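Local coordinates for DNA photolyase (Agrobacterium tumefaciens, PDB 4U63), which probably uses light absorbed through a methenyltetrahydrofolate antenna and a flavin cofactor to split ultraviolet-induced cyclobutane pyrimidine dimers in DNA, at residues A[223-234]-A[258-269]; A[247-255]-A[428-438]. All coordinates share one frame; numbering follows the deposited sequence. Where two conformers were deposited one is given.

Contact 1 of 2, residues A[223-234]-A[258-269]; sequences WTPGETGALDKL and SLLSPHLAAGEI. With FAD (flavin-adenine dinucleotide), chain C.
H263 lays one face of its imidazole against helix 227-234, where A230 CA stands 3.5 Å above the ring centre in a CH-pi contact. An alanine suits this position because its small side chain lets the ring reach the backbone. With CG anti to the carbonyl carbon (chi1 -64°), the ring lies flat against A230. Its ND1 donates to E268 OE1 at 2.8 Å, with the carboxylate oxygen tilted from the ring plane. NE2 lies 2.7 Å from a water, which accepts from T224 N and K233 NZ; NZ also bonds to I222 O. E268 OE1 takes a weak bond from G226 N (2.9 Å) at the N-cap, while OE2 is held by S77 and W73. W223 receives P262 CG over its six-membered ring, 3.8 Å from the centroid, the proline ring crossing the indole at about a right angle. Further along the helix, L234 CD2 packs on I269 CD1 at 3.5 Å. S258 N and OG bind FAD O2A, and L259 N binds O1P at 2.8 Å. E268 thus keeps ND1 a donor and fixes the turn of the ring; its pull and K233's would probably oppose each other, leaving the charge of H263 open.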
loop_
_atom_site.group_PDB
_atom_site.type_symbol
_atom_site.label_atom_id
_atom_site.label_comp_id
_atom_site.label_asym_id
_atom_site.label_seq_id
_atom_site.Cartn_x
_atom_site.Cartn_y
_atom_site.Cartn_z
ATOM N N TRP A 223 -6.438 9.140 9.175
ATOM C CA TRP A 223 -7.021 8.690 7.916
ATOM C C TRP A 223 -8.493 9.007 7.738
ATOM O O TRP A 223 -9.264 8.952 8.692
ATOM C CB TRP A 223 -6.865 7.173 7.813
ATOM C CG TRP A 223 -5.456 6.709 7.900
ATOM C CD1 TRP A 223 -4.921 5.891 8.845
ATOM C CD2 TRP A 223 -4.396 7.033 6.999
ATOM N NE1 TRP A 223 -3.585 5.686 8.591
ATOM C CE2 TRP A 223 -3.236 6.378 7.463
ATOM C CE3 TRP A 223 -4.310 7.823 5.846
ATOM C CZ2 TRP A 223 -1.996 6.484 6.807
ATOM C CZ3 TRP A 223 -3.092 7.934 5.200
ATOM C CH2 TRP A 223 -1.944 7.265 5.680
ATOM N N THR A 224 -8.857 9.313 6.490
ATOM C CA THR A 224 -10.252 9.456 6.052
ATOM C C THR A 224 -10.367 8.656 4.754
ATOM O O THR A 224 -10.146 9.189 3.663
ATOM C CB THR A 224 -10.613 10.937 5.833
ATOM O OG1 THR A 224 -10.410 11.645 7.052
ATOM C CG2 THR A 224 -12.069 11.122 5.400
ATOM N N PRO A 225 -10.682 7.357 4.860
ATOM C CA PRO A 225 -10.722 6.542 3.647
ATOM C C PRO A 225 -11.750 7.014 2.626
ATOM O O PRO A 225 -12.800 7.535 2.989
ATOM C CB PRO A 225 -11.086 5.153 4.180
ATOM C CG PRO A 225 -10.511 5.143 5.540
ATOM C CD PRO A 225 -10.840 6.516 6.058
ATOM N N GLY A 226 -11.402 6.839 1.357
ATOM C CA GLY A 226 -12.280 7.161 0.253
ATOM C C GLY A 226 -11.701 8.226 -0.645
ATOM O O GLY A 226 -10.666 8.818 -0.344
ATOM N N GLU A 227 -12.403 8.473 -1.746
ATOM C CA GLU A 227 -11.972 9.428 -2.755
ATOM C C GLU A 227 -11.851 10.876 -2.256
ATOM O O GLU A 227 -10.864 11.557 -2.544
ATOM C CB GLU A 227 -12.937 9.378 -3.926
ATOM C CG GLU A 227 -12.533 10.297 -5.046
ATOM C CD GLU A 227 -13.299 10.034 -6.301
ATOM O OE1 GLU A 227 -14.511 9.692 -6.229
ATOM O OE2 GLU A 227 -12.686 10.176 -7.371
ATOM N N THR A 228 -12.858 11.352 -1.539
ATOM C CA THR A 228 -12.802 12.710 -0.961
ATOM C C THR A 228 -11.578 12.866 -0.044
ATOM O O THR A 228 -10.853 13.860 -0.131
ATOM C CB THR A 228 -14.091 13.050 -0.206
ATOM O OG1 THR A 228 -15.184 13.048 -1.134
ATOM C CG2 THR A 228 -13.996 14.428 0.469
ATOM N N GLY A 229 -11.348 11.884 0.818
ATOM C CA GLY A 229 -10.149 11.878 1.668
ATOM C C GLY A 229 -8.857 11.871 0.877
ATOM O O GLY A 229 -7.906 12.571 1.236
ATOM N N ALA A 230 -8.819 11.086 -0.207
ATOM C CA ALA A 230 -7.641 11.034 -1.069
ATOM C C ALA A 230 -7.320 12.391 -1.673
ATOM O O ALA A 230 -6.170 12.832 -1.642
ATOM C CB ALA A 230 -7.812 9.993 -2.180
ATOM N N LEU A 231 -8.348 13.050 -2.204
ATOM C CA LEU A 231 -8.188 14.366 -2.827
ATOM C C LEU A 231 -7.793 15.414 -1.779
ATOM O O LEU A 231 -6.965 16.270 -2.058
ATOM C CB LEU A 231 -9.454 14.762 -3.607
ATOM C CG LEU A 231 -9.829 13.779 -4.741
ATOM C CD1 LEU A 231 -11.258 13.997 -5.233
ATOM C CD2 LEU A 231 -8.843 13.847 -5.901
ATOM N N ASP A 232 -8.360 15.319 -0.573
ATOM C CA ASP A 232 -7.946 16.184 0.547
ATOM C C ASP A 232 -6.457 15.990 0.886
ATOM O O ASP A 232 -5.744 16.963 1.103
ATOM C CB ASP A 232 -8.784 15.922 1.800
ATOM C CG ASP A 232 -10.219 16.452 1.693
ATOM O OD1 ASP A 232 -10.544 17.234 0.764
ATOM O OD2 ASP A 232 -11.037 16.076 2.561
ATOM N N LYS A 233 -5.991 14.738 0.920
ATOM C CA LYS A 233 -4.556 14.461 1.151
ATOM C C LYS A 233 -3.681 15.021 0.038
ATOM O O LYS A 233 -2.635 15.612 0.289
ATOM C CB LYS A 233 -4.289 12.957 1.277
ATOM C CG LYS A 233 -4.711 12.359 2.607
ATOM C CD LYS A 233 -3.686 12.597 3.701
ATOM C CE LYS A 233 -3.955 11.740 4.933
ATOM N NZ LYS A 233 -5.200 12.139 5.642
ATOM N N LEU A 234 -4.104 14.810 -1.201
ATOM C CA LEU A 234 -3.345 15.322 -2.334
ATOM C C LEU A 234 -3.282 16.848 -2.300
ATOM O O LEU A 234 -2.190 17.433 -2.412
ATOM C CB LEU A 234 -3.929 14.832 -3.656
ATOM C CG LEU A 234 -3.233 15.350 -4.921
ATOM C CD1 LEU A 234 -1.771 14.935 -4.972
ATOM C CD2 LEU A 234 -3.975 14.864 -6.158
ATOM N N SER A 258 3.393 12.660 1.743
ATOM C CA SER A 258 2.005 12.882 1.283
ATOM C C SER A 258 0.915 12.101 2.023
ATOM O O SER A 258 -0.228 12.523 2.051
ATOM C CB SER A 258 1.894 12.560 -0.198
ATOM O OG SER A 258 1.942 11.153 -0.425
ATOM N N LEU A 259 1.271 10.944 2.581
ATOM C CA LEU A 259 0.305 10.013 3.201
ATOM C C LEU A 259 -0.779 9.564 2.184
ATOM O O LEU A 259 -1.912 9.281 2.532
ATOM C CB LEU A 259 -0.307 10.612 4.482
ATOM C CG LEU A 259 0.666 10.974 5.614
ATOM C CD1 LEU A 259 -0.118 11.513 6.798
ATOM C CD2 LEU A 259 1.530 9.798 6.043
ATOM N N LEU A 260 -0.391 9.477 0.914
ATOM C CA LEU A 260 -1.298 9.031 -0.124
ATOM C C LEU A 260 -1.329 7.503 -0.264
ATOM O O LEU A 260 -2.222 6.966 -0.936
ATOM C CB LEU A 260 -0.909 9.660 -1.463
ATOM C CG LEU A 260 -1.325 11.129 -1.613
ATOM C CD1 LEU A 260 -0.636 11.728 -2.835
ATOM C CD2 LEU A 260 -2.841 11.280 -1.727
ATOM N N SER A 261 -0.378 6.800 0.363
ATOM C CA SER A 261 -0.178 5.369 0.050
ATOM C C SER A 261 -1.440 4.490 0.149
ATOM O O SER A 261 -1.684 3.701 -0.762
ATOM C CB SER A 261 0.991 4.751 0.846
ATOM O OG SER A 261 0.820 4.876 2.247
ATOM N N PRO A 262 -2.248 4.620 1.233
ATOM C CA PRO A 262 -3.423 3.736 1.267
ATOM C C PRO A 262 -4.518 4.134 0.283
ATOM O O PRO A 262 -5.298 3.287 -0.147
ATOM C CB PRO A 262 -3.918 3.868 2.706
ATOM C CG PRO A 262 -3.517 5.244 3.087
ATOM C CD PRO A 262 -2.184 5.466 2.441
ATOM N N HIS A 263 -4.565 5.417 -0.072
ATOM C CA HIS A 263 -5.490 5.891 -1.094
ATOM C C HIS A 263 -5.101 5.337 -2.467
ATOM O O HIS A 263 -5.958 4.927 -3.227
ATOM C CB HIS A 263 -5.547 7.419 -1.109
ATOM C CG HIS A 263 -6.090 8.006 0.153
ATOM N ND1 HIS A 263 -7.418 7.916 0.492
ATOM C CD2 HIS A 263 -5.489 8.689 1.156
ATOM C CE1 HIS A 263 -7.617 8.525 1.648
ATOM N NE2 HIS A 263 -6.461 9.001 2.072
ATOM N N LEU A 264 -3.803 5.325 -2.756
ATOM C CA LEU A 264 -3.278 4.745 -4.004
ATOM C C LEU A 264 -3.507 3.239 -4.039
ATOM O O LEU A 264 -3.936 2.695 -5.060
ATOM C CB LEU A 264 -1.786 5.082 -4.184
ATOM C CG LEU A 264 -1.487 6.493 -4.698
ATOM C CD1 LEU A 264 -0.034 6.868 -4.460
ATOM C CD2 LEU A 264 -1.822 6.626 -6.176
ATOM N N ALA A 265 -3.251 2.577 -2.919
ATOM C CA ALA A 265 -3.443 1.122 -2.807
ATOM C C ALA A 265 -4.896 0.711 -3.047
ATOM O O ALA A 265 -5.167 -0.295 -3.697
ATOM C CB ALA A 265 -2.997 0.649 -1.436
ATOM N N ALA A 266 -5.825 1.496 -2.506
ATOM C CA ALA A 266 -7.265 1.232 -2.638
ATOM C C ALA A 266 -7.865 1.750 -3.957
ATOM O O ALA A 266 -9.049 1.528 -4.221
ATOM C CB ALA A 266 -8.009 1.845 -1.448
ATOM N N GLY A 267 -7.059 2.444 -4.772
ATOM C CA GLY A 267 -7.511 3.007 -6.044
ATOM C C GLY A 267 -8.500 4.143 -5.886
ATOM O O GLY A 267 -9.348 4.375 -6.766
ATOM N N GLU A 268 -8.378 4.855 -4.771
ATOM C CA GLU A 268 -9.235 6.005 -4.464
ATOM C C GLU A 268 -8.757 7.255 -5.185
ATOM O O GLU A 268 -9.481 8.265 -5.265
ATOM C CB GLU A 268 -9.295 6.221 -2.958
ATOM C CG GLU A 268 -10.009 5.071 -2.283
ATOM C CD GLU A 268 -9.827 4.995 -0.790
ATOM O OE1 GLU A 268 -9.168 5.867 -0.186
ATOM O OE2 GLU A 268 -10.359 4.025 -0.207
ATOM N N ILE A 269 -7.530 7.192 -5.689
ATOM C CA ILE A 269 -6.968 8.236 -6.540
ATOM C C ILE A 269 -6.017 7.533 -7.510
ATOM O O ILE A 269 -5.369 6.560 -7.139
ATOM C CB ILE A 269 -6.260 9.332 -5.700
ATOM C CG1 ILE A 269 -5.876 10.524 -6.581
ATOM C CG2 ILE A 269 -5.042 8.782 -4.952
ATOM C CD1 ILE A 269 -5.605 11.779 -5.794
HETATM P PA FAD C . 5.411 9.536 -0.084
HETATM O O1A FAD C . 6.826 9.783 0.330
HETATM O O2A FAD C . 4.442 10.670 -0.044
HETATM O O5B FAD C . 5.478 8.855 -1.536
HETATM C C5B FAD C . 4.403 8.956 -2.476
HETATM C C4B FAD C . 3.951 7.589 -2.968
HETATM O O4B FAD C . 5.013 6.895 -3.621
HETATM C C3B FAD C . 3.495 6.668 -1.860
HETATM O O3B FAD C . 2.157 6.963 -1.427
HETATM C C2B FAD C . 3.653 5.308 -2.504
HETATM O O2B FAD C . 2.537 4.987 -3.337
HETATM C C1B FAD C . 4.876 5.488 -3.367
HETATM N N9A FAD C . 6.134 5.032 -2.733
HETATM C C8A FAD C . 6.969 5.787 -1.998
HETATM N N7A FAD C . 8.042 5.077 -1.595
HETATM C C5A FAD C . 7.912 3.831 -2.098
HETATM C C6A FAD C . 8.698 2.595 -2.035
HETATM N N6A FAD C . 9.859 2.564 -1.351
HETATM N N1A FAD C . 8.204 1.515 -2.681
HETATM C C2A FAD C . 7.032 1.553 -3.356
HETATM N N3A FAD C . 6.269 2.662 -3.449
HETATM C C4A FAD C . 6.656 3.804 -2.846
HETATM N N1 FAD C . 4.346 0.995 0.229
HETATM C C2 FAD C . 3.060 0.683 -0.045
HETATM O O2 FAD C . 2.409 1.496 -0.739
HETATM N N3 FAD C . 2.488 -0.463 0.403
HETATM C C4 FAD C . 3.172 -1.366 1.151
HETATM O O4 FAD C . 2.641 -2.435 1.551
HETATM C C4X FAD C . 4.579 -1.081 1.497
HETATM N N5 FAD C . 5.344 -1.912 2.265
HETATM C C5X FAD C . 6.649 -1.615 2.534
HETATM C C6 FAD C . 7.438 -2.472 3.290
HETATM C C7 FAD C . 8.771 -2.170 3.583
HETATM C C7M FAD C . 9.613 -3.116 4.410
HETATM C C8 FAD C . 9.364 -0.909 3.087
HETATM C C8M FAD C . 10.803 -0.532 3.367
HETATM C C9 FAD C . 8.592 -0.058 2.343
HETATM C C9A FAD C . 7.259 -0.342 2.033
HETATM N N10 FAD C . 6.460 0.554 1.263
HETATM C C10 FAD C . 5.131 0.197 0.980
HETATM C "C1'" FAD C . 7.004 1.787 0.680
HETATM C "C2'" FAD C . 6.916 3.090 1.443
HETATM O "O2'" FAD C . 7.490 2.917 2.744
HETATM C "C3'" FAD C . 5.495 3.612 1.528
HETATM O "O3'" FAD C . 4.915 3.718 0.231
HETATM C "C4'" FAD C . 5.511 4.984 2.201
HETATM O "O4'" FAD C . 5.884 4.828 3.568
HETATM C "C5'" FAD C . 4.135 5.611 2.102
HETATM O "O5'" FAD C . 4.088 6.902 2.727
HETATM P P FAD C . 3.669 8.172 1.838
HETATM O O1P FAD C . 3.619 9.361 2.732
HETATM O O2P FAD C . 2.411 7.880 1.070
HETATM O O3P FAD C . 4.903 8.282 0.814
HETATM O O HOH W 1 -6.947 10.172 4.492
HETATM O O HOH W 2 -9.923 10.250 -7.272
HETATM O O HOH W 3 -1.182 15.012 2.483
#

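Contact 2 of 2, residues A[247-255]-A[428-438]; sequences EGRDFPAKP and KFDGDGDYVRR
P252 lays its ring over one face of Y435, CB standing 3.7 Å from the ring centroid, 15° off the normal, in a CH-pi contact. The tyrosine ring is directed to the proline by a CG anti to the backbone N (chi1 178°), while its hydroxyl reaches Q353. V364 of helix 362-375 touches both. At another corner of the proline, CD rests 3.3 Å from F429 O, which also lies at the edge of the F251 ring. The F429 ring meets D250, CD1 touching D250 O obliquely at 3.3 Å and CE1 touching D250 CB. A253 is small enough for its methyl to fit among D430 OD1, D434 CB (3.8 Å) and Y435 N. Here helices 422-429 and 434-439 are joined by a type I turn from D430 to G433, and the D430 carboxylate accepts from the first turn of the second helix, OD1 from Y435 N at 3.0 Å and OD2 from V436 N. G433, at the N-cap, has positive phi, which glycine tolerates readily. One water accepts from A253 N and donates to F429 O (2.6 Å) and D430 OD1. In the conformer described, R438 NH1 donates almost straight (176°) to A253 O at 3.2 Å.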
loop_
_atom_site.group_PDB
_atom_site.type_symbol
_atom_site.label_atom_id
_atom_site.label_comp_id
_atom_site.label_asym_id
_atom_site.label_seq_id
_atom_site.Cartn_x
_atom_site.Cartn_y
_atom_site.Cartn_z
ATOM N N GLU A 247 14.215 17.172 1.114
ATOM C CA GLU A 247 15.027 17.257 2.328
ATOM C C GLU A 247 14.323 16.649 3.550
ATOM O O GLU A 247 14.974 16.080 4.407
ATOM C CB GLU A 247 15.396 18.717 2.632
ATOM C CG GLU A 247 16.694 18.882 3.423
ATOM C CD GLU A 247 17.951 18.737 2.560
ATOM O OE1 GLU A 247 17.843 18.362 1.366
ATOM O OE2 GLU A 247 19.056 19.001 3.079
ATOM N N GLY A 248 13.003 16.780 3.625
ATOM C CA GLY A 248 12.260 16.375 4.816
ATOM C C GLY A 248 11.858 14.919 4.936
ATOM O O GLY A 248 11.644 14.429 6.045
ATOM N N ARG A 249 11.767 14.226 3.803
ATOM C CA ARG A 249 11.207 12.878 3.773
ATOM C C ARG A 249 12.029 11.815 4.504
ATOM O O ARG A 249 11.481 10.780 4.842
ATOM C CB ARG A 249 10.945 12.428 2.327
ATOM C CG ARG A 249 12.188 12.266 1.463
ATOM C CD ARG A 249 11.806 11.881 0.047
ATOM N NE ARG A 249 11.453 10.471 -0.029
ATOM C CZ ARG A 249 12.343 9.473 -0.073
ATOM N NH1 ARG A 249 13.664 9.719 -0.057
ATOM N NH2 ARG A 249 11.916 8.219 -0.137
ATOM N N ASP A 250 13.321 12.066 4.742
ATOM C CA ASP A 250 14.200 11.090 5.426
ATOM C C ASP A 250 14.030 11.058 6.948
ATOM O O ASP A 250 14.512 10.126 7.605
ATOM C CB ASP A 250 15.682 11.375 5.115
ATOM C CG ASP A 250 16.059 11.072 3.666
ATOM O OD1 ASP A 250 15.498 10.126 3.078
ATOM O OD2 ASP A 250 16.934 11.788 3.118
ATOM N N PHE A 251 13.349 12.061 7.501
ATOM C CA PHE A 251 13.308 12.283 8.938
ATOM C C PHE A 251 11.917 11.969 9.498
ATOM O O PHE A 251 10.987 12.757 9.311
ATOM C CB PHE A 251 13.719 13.730 9.220
ATOM C CG PHE A 251 15.088 14.064 8.695
ATOM C CD1 PHE A 251 16.226 13.697 9.404
ATOM C CD2 PHE A 251 15.247 14.723 7.480
ATOM C CE1 PHE A 251 17.493 13.988 8.922
ATOM C CE2 PHE A 251 16.514 15.015 6.998
ATOM C CZ PHE A 251 17.634 14.649 7.719
ATOM N N PRO A 252 11.768 10.817 10.194
ATOM C CA PRO A 252 10.433 10.363 10.585
ATOM C C PRO A 252 9.665 11.255 11.545
ATOM O O PRO A 252 8.447 11.161 11.585
ATOM C CB PRO A 252 10.695 8.987 11.232
ATOM C CG PRO A 252 12.108 9.021 11.636
ATOM C CD PRO A 252 12.798 9.843 10.596
ATOM N N ALA A 253 10.356 12.094 12.306
ATOM C CA ALA A 253 9.675 13.041 13.205
ATOM C C ALA A 253 8.921 14.101 12.416
ATOM O O ALA A 253 7.972 14.702 12.926
ATOM C CB ALA A 253 10.679 13.696 14.142
ATOM N N LYS A 254 9.345 14.339 11.177
ATOM C CA LYS A 254 8.749 15.394 10.357
ATOM C C LYS A 254 7.580 14.883 9.546
ATOM O O LYS A 254 7.703 13.855 8.875
ATOM C CB LYS A 254 9.795 15.981 9.427
ATOM C CG LYS A 254 10.953 16.587 10.189
ATOM C CD LYS A 254 11.979 17.229 9.280
ATOM C CE LYS A 254 13.077 17.863 10.122
ATOM N NZ LYS A 254 14.270 18.213 9.313
ATOM N N PRO A 255 6.431 15.588 9.592
ATOM C CA PRO A 255 5.296 15.211 8.752
ATOM C C PRO A 255 5.488 15.716 7.314
ATOM O O PRO A 255 4.720 16.531 6.832
ATOM C CB PRO A 255 4.113 15.883 9.456
ATOM C CG PRO A 255 4.698 17.100 10.074
ATOM C CD PRO A 255 6.109 16.740 10.463
ATOM N N LYS A 428 21.026 9.398 13.335
ATOM C CA LYS A 428 21.193 10.092 12.053
ATOM C C LYS A 428 19.888 10.742 11.571
ATOM O O LYS A 428 19.877 11.915 11.181
ATOM C CB LYS A 428 21.698 9.116 10.988
ATOM C CG LYS A 428 21.974 9.730 9.622
ATOM C CD LYS A 428 22.517 8.685 8.658
ATOM C CE LYS A 428 22.870 9.299 7.313
ATOM N NZ LYS A 428 23.346 8.269 6.350
ATOM N N PHE A 429 18.804 9.965 11.593
ATOM C CA PHE A 429 17.514 10.394 11.041
ATOM C C PHE A 429 16.514 10.930 12.085
ATOM O O PHE A 429 15.474 11.456 11.706
ATOM C CB PHE A 429 16.893 9.248 10.220
ATOM C CG PHE A 429 17.698 8.879 8.992
ATOM C CD1 PHE A 429 17.799 9.763 7.924
ATOM C CD2 PHE A 429 18.362 7.655 8.908
ATOM C CE1 PHE A 429 18.541 9.435 6.793
ATOM C CE2 PHE A 429 19.103 7.322 7.777
ATOM C CZ PHE A 429 19.191 8.211 6.720
ATOM N N ASP A 430 16.839 10.796 13.378
ATOM C CA ASP A 430 15.999 11.295 14.475
ATOM C C ASP A 430 16.878 11.826 15.627
ATOM O O ASP A 430 16.725 11.439 16.794
ATOM C CB ASP A 430 15.063 10.167 14.947
ATOM C CG ASP A 430 13.997 10.642 15.924
ATOM O OD1 ASP A 430 13.407 11.719 15.706
ATOM O OD2 ASP A 430 13.727 9.914 16.908
ATOM N N GLY A 431 17.785 12.741 15.289
ATOM C CA GLY A 431 18.828 13.202 16.210
ATOM C C GLY A 431 18.345 13.724 17.549
ATOM O O GLY A 431 18.922 13.406 18.587
ATOM N N ASP A 432 17.281 14.520 17.530
ATOM C CA ASP A 432 16.718 15.069 18.766
ATOM C C ASP A 432 15.815 14.080 19.496
ATOM O O ASP A 432 15.434 14.337 20.633
ATOM C CB ASP A 432 15.968 16.379 18.487
ATOM C CG ASP A 432 16.893 17.493 18.011
ATOM O OD1 ASP A 432 18.124 17.400 18.220
ATOM O OD2 ASP A 432 16.386 18.468 17.423
ATOM N N GLY A 433 15.475 12.963 18.846
ATOM C CA GLY A 433 14.680 11.904 19.454
ATOM C C GLY A 433 13.176 12.143 19.454
ATOM O O GLY A 433 12.439 11.440 20.150
ATOM N N ASP A 434 12.710 13.114 18.667
ATOM C CA ASP A 434 11.283 13.488 18.661
ATOM C C ASP A 434 10.351 12.374 18.200
ATOM O O ASP A 434 9.277 12.205 18.746
ATOM C CB ASP A 434 11.057 14.741 17.808
ATOM C CG ASP A 434 11.697 15.977 18.411
ATOM O OD1 ASP A 434 12.013 15.968 19.621
ATOM O OD2 ASP A 434 11.890 16.963 17.671
ATOM N N TYR A 435 10.755 11.623 17.185
ATOM C CA TYR A 435 9.955 10.475 16.734
ATOM C C TYR A 435 9.910 9.390 17.818
ATOM O O TYR A 435 8.852 8.847 18.110
ATOM C CB TYR A 435 10.520 9.927 15.441
ATOM C CG TYR A 435 9.841 8.700 14.870
ATOM C CD1 TYR A 435 8.629 8.790 14.186
ATOM C CD2 TYR A 435 10.438 7.445 14.981
ATOM C CE1 TYR A 435 8.025 7.658 13.635
ATOM C CE2 TYR A 435 9.845 6.316 14.445
ATOM C CZ TYR A 435 8.643 6.423 13.772
ATOM O OH TYR A 435 8.067 5.299 13.229
ATOM N N VAL A 436 11.061 9.094 18.422
ATOM C CA VAL A 436 11.120 8.108 19.510
ATOM C C VAL A 436 10.241 8.514 20.695
ATOM O O VAL A 436 9.491 7.697 21.206
ATOM C CB VAL A 436 12.570 7.857 19.969
ATOM C CG1 VAL A 436 12.622 7.152 21.320
ATOM C CG2 VAL A 436 13.317 7.049 18.908
ATOM N N ARG A 437 10.343 9.771 21.114
ATOM C CA ARG A 437 9.532 10.288 22.228
ATOM C C ARG A 437 8.030 10.241 21.950
ATOM O O ARG A 437 7.232 10.056 22.879
ATOM C CB ARG A 437 9.941 11.722 22.588
ATOM C CG ARG A 437 11.317 11.804 23.215
ATOM C CD ARG A 437 11.576 13.130 23.906
ATOM N NE ARG A 437 13.000 13.211 24.241
ATOM C CZ ARG A 437 13.942 13.677 23.423
ATOM N NH1 ARG A 437 15.217 13.691 23.811
ATOM N NH2 ARG A 437 13.620 14.142 22.218
ATOM N N ARG A 438 7.653 10.409 20.683
ATOM C CA ARG A 438 6.251 10.363 20.274
ATOM C C ARG A 438 5.655 8.982 20.476
ATOM O O ARG A 438 4.549 8.850 21.000
ATOM C CB ARG A 438 6.122 10.774 18.811
ATOM C CG ARG A 438 4.706 10.781 18.251
ATOM C CD ARG A 438 4.697 11.440 16.883
ATOM N NE ARG A 438 5.111 12.841 16.990
ATOM C CZ ARG A 438 5.808 13.524 16.077
ATOM N NH1 ARG A 438 6.214 12.961 14.932
ATOM N NH2 ARG A 438 6.113 14.797 16.320
HETATM O O HOH W 4 13.290 12.318 12.879
#

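The centres of the two contacts lie about 24 Å apart, and their segments alternate along the chain: 223-234, 247-255, 258-269, then 428-438. The first three follow one another closely, so helices 227-238, 245-248 and 261-265 succeed each other in one run, whereas 172 residues, 96 of them helical, separate 247-255 from 428-438. Contact 1 is a buried pairing, about 11 Å from the centre of the chain, and carries five residues of the FAD pocket. Contact 2, about 22 Å out, ties the loop between helices 245-248 and 261-265 to the late helices of the FAD-binding family region. The same run thus meets both the flavin phosphates and helices 422-429 and 434-439.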